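Local coordinates for 16L protein (Yaba-like disease virus, PDB 6TQP), which probably inhibits apoptosis of the infected host cell as a poxviral member of the Bcl-2 fold family, related to M11L, at residues F12-E26 / K34-K48. Residues are numbered along the deposited sequence; the frame is centred on the assembly and turned at random.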
loop_
_atom_site.group_PDB
_atom_site.type_symbol
_atom_site.label_atom_id
_atom_site.label_comp_id
_atom_site.label_asym_id
_atom_site.label_seq_id
_atom_site.Cartn_x
_atom_site.Cartn_y
_atom_site.Cartn_z
ATOM N N PHE A 12 -17.716 1.477 -0.743
ATOM C CA PHE A 12 -16.506 1.945 -0.058
ATOM C C PHE A 12 -15.261 1.178 -0.489
ATOM O O PHE A 12 -14.184 1.771 -0.653
ATOM C CB PHE A 12 -16.700 1.837 1.453
ATOM C CG PHE A 12 -17.726 2.791 1.990
ATOM C CD1 PHE A 12 -18.929 2.328 2.503
ATOM C CD2 PHE A 12 -17.499 4.158 1.951
ATOM C CE1 PHE A 12 -19.879 3.215 2.985
ATOM C CE2 PHE A 12 -18.443 5.046 2.431
ATOM C CZ PHE A 12 -19.634 4.575 2.947
ATOM N N ASN A 13 -15.371 -0.144 -0.647
ATOM C CA ASN A 13 -14.224 -0.920 -1.113
ATOM C C ASN A 13 -13.743 -0.410 -2.464
ATOM O O ASN A 13 -12.538 -0.243 -2.677
ATOM C CB ASN A 13 -14.587 -2.406 -1.204
ATOM C CG ASN A 13 -14.880 -3.021 0.147
ATOM O OD1 ASN A 13 -14.908 -2.333 1.166
ATOM N ND2 ASN A 13 -15.091 -4.332 0.162
ATOM N N ASN A 14 -14.677 -0.146 -3.382
ATOM C CA ASN A 14 -14.319 0.389 -4.689
ATOM C C ASN A 14 -13.628 1.744 -4.565
ATOM O O ASN A 14 -12.670 2.028 -5.294
ATOM C CB ASN A 14 -15.571 0.497 -5.549
ATOM C CG ASN A 14 -15.269 0.980 -6.950
ATOM O OD1 ASN A 14 -14.572 0.312 -7.715
ATOM N ND2 ASN A 14 -15.810 2.135 -7.298
ATOM N N SER A 15 -14.102 2.598 -3.654
ATOM C CA SER A 15 -13.463 3.900 -3.454
ATOM C C SER A 15 -11.998 3.731 -3.081
ATOM O O SER A 15 -11.112 4.365 -3.668
ATOM C CB SER A 15 -14.193 4.696 -2.363
ATOM O OG SER A 15 -15.542 4.955 -2.708
ATOM N N ILE A 16 -11.726 2.874 -2.096
ATOM C CA ILE A 16 -10.355 2.648 -1.653
ATOM C C ILE A 16 -9.516 2.048 -2.775
ATOM O O ILE A 16 -8.367 2.451 -2.990
ATOM C CB ILE A 16 -10.348 1.764 -0.385
ATOM C CG1 ILE A 16 -10.843 2.555 0.823
ATOM C CG2 ILE A 16 -8.962 1.229 -0.084
ATOM C CD1 ILE A 16 -10.015 3.775 1.167
ATOM N N LYS A 17 -10.056 1.064 -3.496
ATOM C CA LYS A 17 -9.301 0.471 -4.596
ATOM C C LYS A 17 -8.901 1.537 -5.612
ATOM O O LYS A 17 -7.753 1.586 -6.063
ATOM C CB LYS A 17 -10.116 -0.624 -5.280
ATOM C CG LYS A 17 -9.331 -1.401 -6.350
ATOM C CD LYS A 17 -10.229 -2.127 -7.339
ATOM C CE LYS A 17 -10.880 -1.168 -8.321
ATOM N NZ LYS A 17 -10.960 -1.756 -9.680
ATOM N N ASN A 18 -9.847 2.393 -5.987
ATOM C CA ASN A 18 -9.549 3.445 -6.954
ATOM C C ASN A 18 -8.495 4.391 -6.416
ATOM O O ASN A 18 -7.598 4.822 -7.153
ATOM C CB ASN A 18 -10.824 4.208 -7.305
ATOM C CG ASN A 18 -11.716 3.429 -8.222
ATOM O OD1 ASN A 18 -11.265 2.491 -8.880
ATOM N ND2 ASN A 18 -12.987 3.811 -8.294
ATOM N N VAL A 19 -8.573 4.713 -5.123
ATOM C CA VAL A 19 -7.630 5.661 -4.534
ATOM C C VAL A 19 -6.219 5.084 -4.553
ATOM O O VAL A 19 -5.244 5.787 -4.852
ATOM C CB VAL A 19 -8.079 6.040 -3.106
ATOM C CG1 VAL A 19 -6.956 6.749 -2.356
ATOM C CG2 VAL A 19 -9.322 6.931 -3.156
ATOM N N ILE A 20 -6.085 3.793 -4.250
ATOM C CA ILE A 20 -4.757 3.188 -4.166
ATOM C C ILE A 20 -4.098 3.154 -5.543
ATOM O O ILE A 20 -2.921 3.512 -5.693
ATOM C CB ILE A 20 -4.855 1.790 -3.541
ATOM C CG1 ILE A 20 -5.281 1.923 -2.071
ATOM C CG2 ILE A 20 -3.506 1.055 -3.640
ATOM C CD1 ILE A 20 -5.643 0.610 -1.414
ATOM N N VAL A 21 -4.839 2.721 -6.561
ATOM C CA VAL A 21 -4.280 2.668 -7.910
ATOM C C VAL A 21 -3.869 4.060 -8.357
ATOM O O VAL A 21 -2.782 4.256 -8.911
ATOM C CB VAL A 21 -5.287 2.029 -8.881
ATOM C CG1 VAL A 21 -4.776 2.103 -10.335
ATOM C CG2 VAL A 21 -5.544 0.592 -8.472
ATOM N N PHE A 22 -4.732 5.048 -8.115
ATOM C CA PHE A 22 -4.414 6.423 -8.473
ATOM C C PHE A 22 -3.157 6.895 -7.756
ATOM O O PHE A 22 -2.258 7.489 -8.367
ATOM C CB PHE A 22 -5.600 7.319 -8.133
ATOM C CG PHE A 22 -5.419 8.750 -8.553
ATOM C CD1 PHE A 22 -4.734 9.639 -7.743
ATOM C CD2 PHE A 22 -5.947 9.205 -9.750
ATOM C CE1 PHE A 22 -4.569 10.963 -8.121
ATOM C CE2 PHE A 22 -5.785 10.527 -10.140
ATOM C CZ PHE A 22 -5.093 11.406 -9.328
ATOM N N TYR A 23 -3.070 6.621 -6.452
ATOM C CA TYR A 23 -1.932 7.080 -5.660
ATOM C C TYR A 23 -0.633 6.452 -6.148
ATOM O O TYR A 23 0.366 7.149 -6.383
ATOM C CB TYR A 23 -2.165 6.747 -4.183
ATOM C CG TYR A 23 -1.024 7.194 -3.297
ATOM C CD1 TYR A 23 -0.661 8.537 -3.222
ATOM C CD2 TYR A 23 -0.295 6.281 -2.559
ATOM C CE1 TYR A 23 0.388 8.951 -2.420
ATOM C CE2 TYR A 23 0.753 6.685 -1.753
ATOM C CZ TYR A 23 1.085 8.017 -1.677
ATOM O OH TYR A 23 2.137 8.394 -0.874
ATOM N N ILE A 24 -0.623 5.128 -6.295
ATOM C CA ILE A 24 0.572 4.438 -6.771
ATOM C C ILE A 24 0.997 4.979 -8.133
ATOM O O ILE A 24 2.186 5.226 -8.370
ATOM C CB ILE A 24 0.321 2.918 -6.804
ATOM C CG1 ILE A 24 0.074 2.386 -5.384
ATOM C CG2 ILE A 24 1.497 2.180 -7.453
ATOM C CD1 ILE A 24 1.209 2.608 -4.393
ATOM N N ASN A 25 0.042 5.179 -9.049
ATOM C CA ASN A 25 0.399 5.735 -10.352
ATOM C C ASN A 25 0.975 7.137 -10.207
ATOM O O ASN A 25 1.905 7.514 -10.929
ATOM C CB ASN A 25 -0.813 5.755 -11.286
ATOM C CG ASN A 25 -1.224 4.367 -11.746
ATOM O OD1 ASN A 25 -0.434 3.419 -11.699
ATOM N ND2 ASN A 25 -2.465 4.241 -12.197
ATOM N N GLU A 26 0.435 7.924 -9.277
ATOM C CA GLU A 26 0.955 9.265 -9.044
ATOM C C GLU A 26 2.399 9.217 -8.550
ATOM O O GLU A 26 3.227 10.051 -8.939
ATOM C CB GLU A 26 0.046 10.002 -8.055
ATOM C CG GLU A 26 0.587 11.339 -7.557
ATOM C CD GLU A 26 -0.468 12.161 -6.822
ATOM O OE1 GLU A 26 -1.526 12.451 -7.420
ATOM O OE2 GLU A 26 -0.241 12.519 -5.649
ATOM N N LYS A 34 -7.611 7.303 -15.060
ATOM C CA LYS A 34 -8.927 7.617 -14.530
ATOM C C LYS A 34 -8.738 8.562 -13.352
ATOM O O LYS A 34 -7.812 8.384 -12.553
ATOM C CB LYS A 34 -9.671 6.338 -14.095
ATOM C CG LYS A 34 -11.105 6.558 -13.630
ATOM C CD LYS A 34 -11.920 5.270 -13.714
ATOM C CE LYS A 34 -13.351 5.464 -13.227
ATOM N NZ LYS A 34 -13.442 5.604 -11.741
ATOM N N MET A 35 -9.595 9.576 -13.263
ATOM C CA MET A 35 -9.524 10.533 -12.172
ATOM C C MET A 35 -10.426 10.059 -11.037
ATOM O O MET A 35 -11.066 9.009 -11.117
ATOM C CB MET A 35 -9.901 11.935 -12.659
ATOM C CG MET A 35 -8.945 12.503 -13.724
ATOM S SD MET A 35 -7.248 12.703 -13.142
ATOM C CE MET A 35 -7.425 14.009 -11.921
ATOM N N LEU A 36 -10.465 10.823 -9.953
ATOM C CA LEU A 36 -11.176 10.400 -8.756
ATOM C C LEU A 36 -12.452 11.209 -8.566
ATOM O O LEU A 36 -12.554 12.364 -8.993
ATOM C CB LEU A 36 -10.288 10.531 -7.511
ATOM C CG LEU A 36 -9.000 9.706 -7.520
ATOM C CD1 LEU A 36 -8.214 9.945 -6.249
ATOM C CD2 LEU A 36 -9.286 8.217 -7.699
ATOM N N SER A 37 -13.422 10.576 -7.913
ATOM C CA SER A 37 -14.615 11.265 -7.468
ATOM C C SER A 37 -14.278 12.213 -6.326
ATOM O O SER A 37 -13.182 12.197 -5.770
ATOM C CB SER A 37 -15.657 10.268 -6.980
ATOM O OG SER A 37 -15.157 9.613 -5.823
ATOM N N CYS A 38 -15.264 13.032 -5.956
ATOM C CA CYS A 38 -15.105 13.942 -4.823
ATOM C C CYS A 38 -14.759 13.176 -3.554
ATOM O O CYS A 38 -13.859 13.561 -2.796
ATOM C CB CYS A 38 -16.392 14.734 -4.620
ATOM S SG CYS A 38 -16.377 15.775 -3.179
ATOM N N TYR A 39 -15.475 12.084 -3.306
ATOM C CA TYR A 39 -15.253 11.322 -2.083
ATOM C C TYR A 39 -13.895 10.636 -2.114
ATOM O O TYR A 39 -13.144 10.662 -1.131
ATOM C CB TYR A 39 -16.376 10.306 -1.900
ATOM C CG TYR A 39 -16.218 9.485 -0.643
ATOM C CD1 TYR A 39 -16.377 10.068 0.609
ATOM C CD2 TYR A 39 -15.902 8.140 -0.708
ATOM C CE1 TYR A 39 -16.234 9.326 1.756
ATOM C CE2 TYR A 39 -15.767 7.390 0.435
ATOM C CZ TYR A 39 -15.926 7.992 1.663
ATOM O OH TYR A 39 -15.779 7.251 2.806
ATOM N N GLU A 40 -13.554 10.027 -3.251
ATOM C CA GLU A 40 -12.254 9.379 -3.374
ATOM C C GLU A 40 -11.124 10.386 -3.207
ATOM O O GLU A 40 -10.105 10.088 -2.576
ATOM C CB GLU A 40 -12.157 8.662 -4.727
ATOM C CG GLU A 40 -13.112 7.499 -4.872
ATOM C CD GLU A 40 -13.354 7.106 -6.313
ATOM O OE1 GLU A 40 -12.857 7.806 -7.235
ATOM O OE2 GLU A 40 -14.071 6.105 -6.518
ATOM N N ASN A 41 -11.294 11.598 -3.749
ATOM C CA ASN A 41 -10.245 12.599 -3.623
ATOM C C ASN A 41 -10.016 12.968 -2.162
ATOM O O ASN A 41 -8.877 13.213 -1.745
ATOM C CB ASN A 41 -10.602 13.834 -4.451
ATOM C CG ASN A 41 -9.509 14.858 -4.444
ATOM O OD1 ASN A 41 -8.435 14.631 -4.983
ATOM N ND2 ASN A 41 -9.775 15.999 -3.836
ATOM N N LYS A 42 -11.085 13.000 -1.364
ATOM C CA LYS A 42 -10.922 13.256 0.063
ATOM C C LYS A 42 -10.083 12.165 0.713
ATOM O O LYS A 42 -9.173 12.451 1.501
ATOM C CB LYS A 42 -12.290 13.351 0.739
ATOM C CG LYS A 42 -13.042 14.635 0.426
ATOM C CD LYS A 42 -14.464 14.575 0.970
ATOM C CE LYS A 42 -15.223 15.871 0.723
ATOM N NZ LYS A 42 -14.666 16.993 1.540
ATOM N N LEU A 43 -10.356 10.911 0.365
ATOM C CA LEU A 43 -9.596 9.804 0.932
ATOM C C LEU A 43 -8.154 9.836 0.463
ATOM O O LEU A 43 -7.238 9.506 1.225
ATOM C CB LEU A 43 -10.238 8.483 0.545
ATOM C CG LEU A 43 -11.661 8.244 1.055
ATOM C CD1 LEU A 43 -12.177 6.931 0.517
ATOM C CD2 LEU A 43 -11.754 8.246 2.580
ATOM N N LEU A 44 -7.938 10.203 -0.800
ATOM C CA LEU A 44 -6.581 10.348 -1.317
ATOM C C LEU A 44 -5.767 11.318 -0.468
ATOM O O LEU A 44 -4.633 11.016 -0.073
ATOM C CB LEU A 44 -6.624 10.820 -2.774
ATOM C CG LEU A 44 -5.238 11.153 -3.342
ATOM C CD1 LEU A 44 -4.384 9.923 -3.521
ATOM C CD2 LEU A 44 -5.380 11.929 -4.657
ATOM N N ASN A 45 -6.313 12.510 -0.203
ATOM C CA ASN A 45 -5.573 13.499 0.576
ATOM C C ASN A 45 -5.171 12.945 1.940
ATOM O O ASN A 45 -4.071 13.216 2.428
ATOM C CB ASN A 45 -6.401 14.780 0.731
ATOM C CG ASN A 45 -6.579 15.512 -0.593
ATOM O OD1 ASN A 45 -5.788 15.324 -1.516
ATOM N ND2 ASN A 45 -7.614 16.349 -0.691
ATOM N N LEU A 46 -6.035 12.144 2.562
ATOM C CA LEU A 46 -5.709 11.587 3.871
ATOM C C LEU A 46 -4.621 10.524 3.757
ATOM O O LEU A 46 -3.651 10.516 4.526
ATOM C CB LEU A 46 -6.962 11.004 4.511
ATOM C CG LEU A 46 -8.053 12.030 4.839
ATOM C CD1 LEU A 46 -9.317 11.321 5.298
ATOM C CD2 LEU A 46 -7.586 13.028 5.898
ATOM N N ILE A 47 -4.771 9.621 2.797
ATOM C CA ILE A 47 -3.826 8.518 2.644
ATOM C C ILE A 47 -2.464 9.037 2.213
ATOM O O ILE A 47 -1.419 8.535 2.646
ATOM C CB ILE A 47 -4.385 7.511 1.631
ATOM C CG1 ILE A 47 -5.502 6.691 2.280
ATOM C CG2 ILE A 47 -3.276 6.620 1.064
ATOM C CD1 ILE A 47 -6.334 5.928 1.296
ATOM N N LYS A 48 -2.454 10.028 1.324
ATOM C CA LYS A 48 -1.195 10.571 0.836
ATOM C C LYS A 48 -0.341 11.098 1.980
ATOM O O LYS A 48 0.876 10.880 2.009
ATOM C CB LYS A 48 -1.479 11.681 -0.180
ATOM C CG LYS A 48 -0.252 12.284 -0.840
ATOM C CD LYS A 48 -0.660 13.321 -1.893
ATOM C CE LYS A 48 0.557 13.883 -2.625
ATOM N NZ LYS A 48 0.214 15.021 -3.521
HETATM O O HOH W 1 -16.062 5.671 -5.009
#
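V19 of helix 12-26 sets its branched side chain as a knob into a hole made by E40, L43, L44 and I47, where the first two helices of this all-helical Bcl-2 fold pack at -57°, their axes 9.3 Å apart. With CG1 anti to the backbone N (chi1 166°), V19 turns that methyl to L44 CA and I47 CD1 and leaves CG2 against E40 CB and 3.3 Å from E40 O; a short, beta-branched residue suits helices that approach so closely.

E40 does two jobs. In a capping box with S37, E40 OE1 accepts from S37 N while S37 OG accepts from E40 N, tying down the first turn of helix 38-68. Its other oxygen, OE2, takes a nearly straight bond from N18 ND2 (3.1 Å, 176°). N18 suits the place as a short amide that donates within its own plane, though the hydrogen arrives from above the carboxylate.

Further along, F22 stands against the extended loop 34-36 that leads into helix 38-68, its flat ring offering a face to one neighbour and an edge to another. L36 CD1 sits over one face, offset toward the rim, in a CH-pi contact 4.0 Å from the F22 centroid, whereas M35 SD lies at the ring edge, a Met-aromatic contact. L44 spreads its methyls, CD2 to F22 CE1 and CD1 to Y23 CB, so one leucine serves both aromatics. At the other end the side chains of F12 and Y39 cross at about a right angle, Y39 OH lying at the F12 ring edge near CE2. K48 combines an extended aliphatic chain with a charged end: K48 CG lies 3.7 Å from Y23 CE1, and K48 NZ forms a salt bridge with E26 OE2, 3.3 Å away, a weak hydrogen bond.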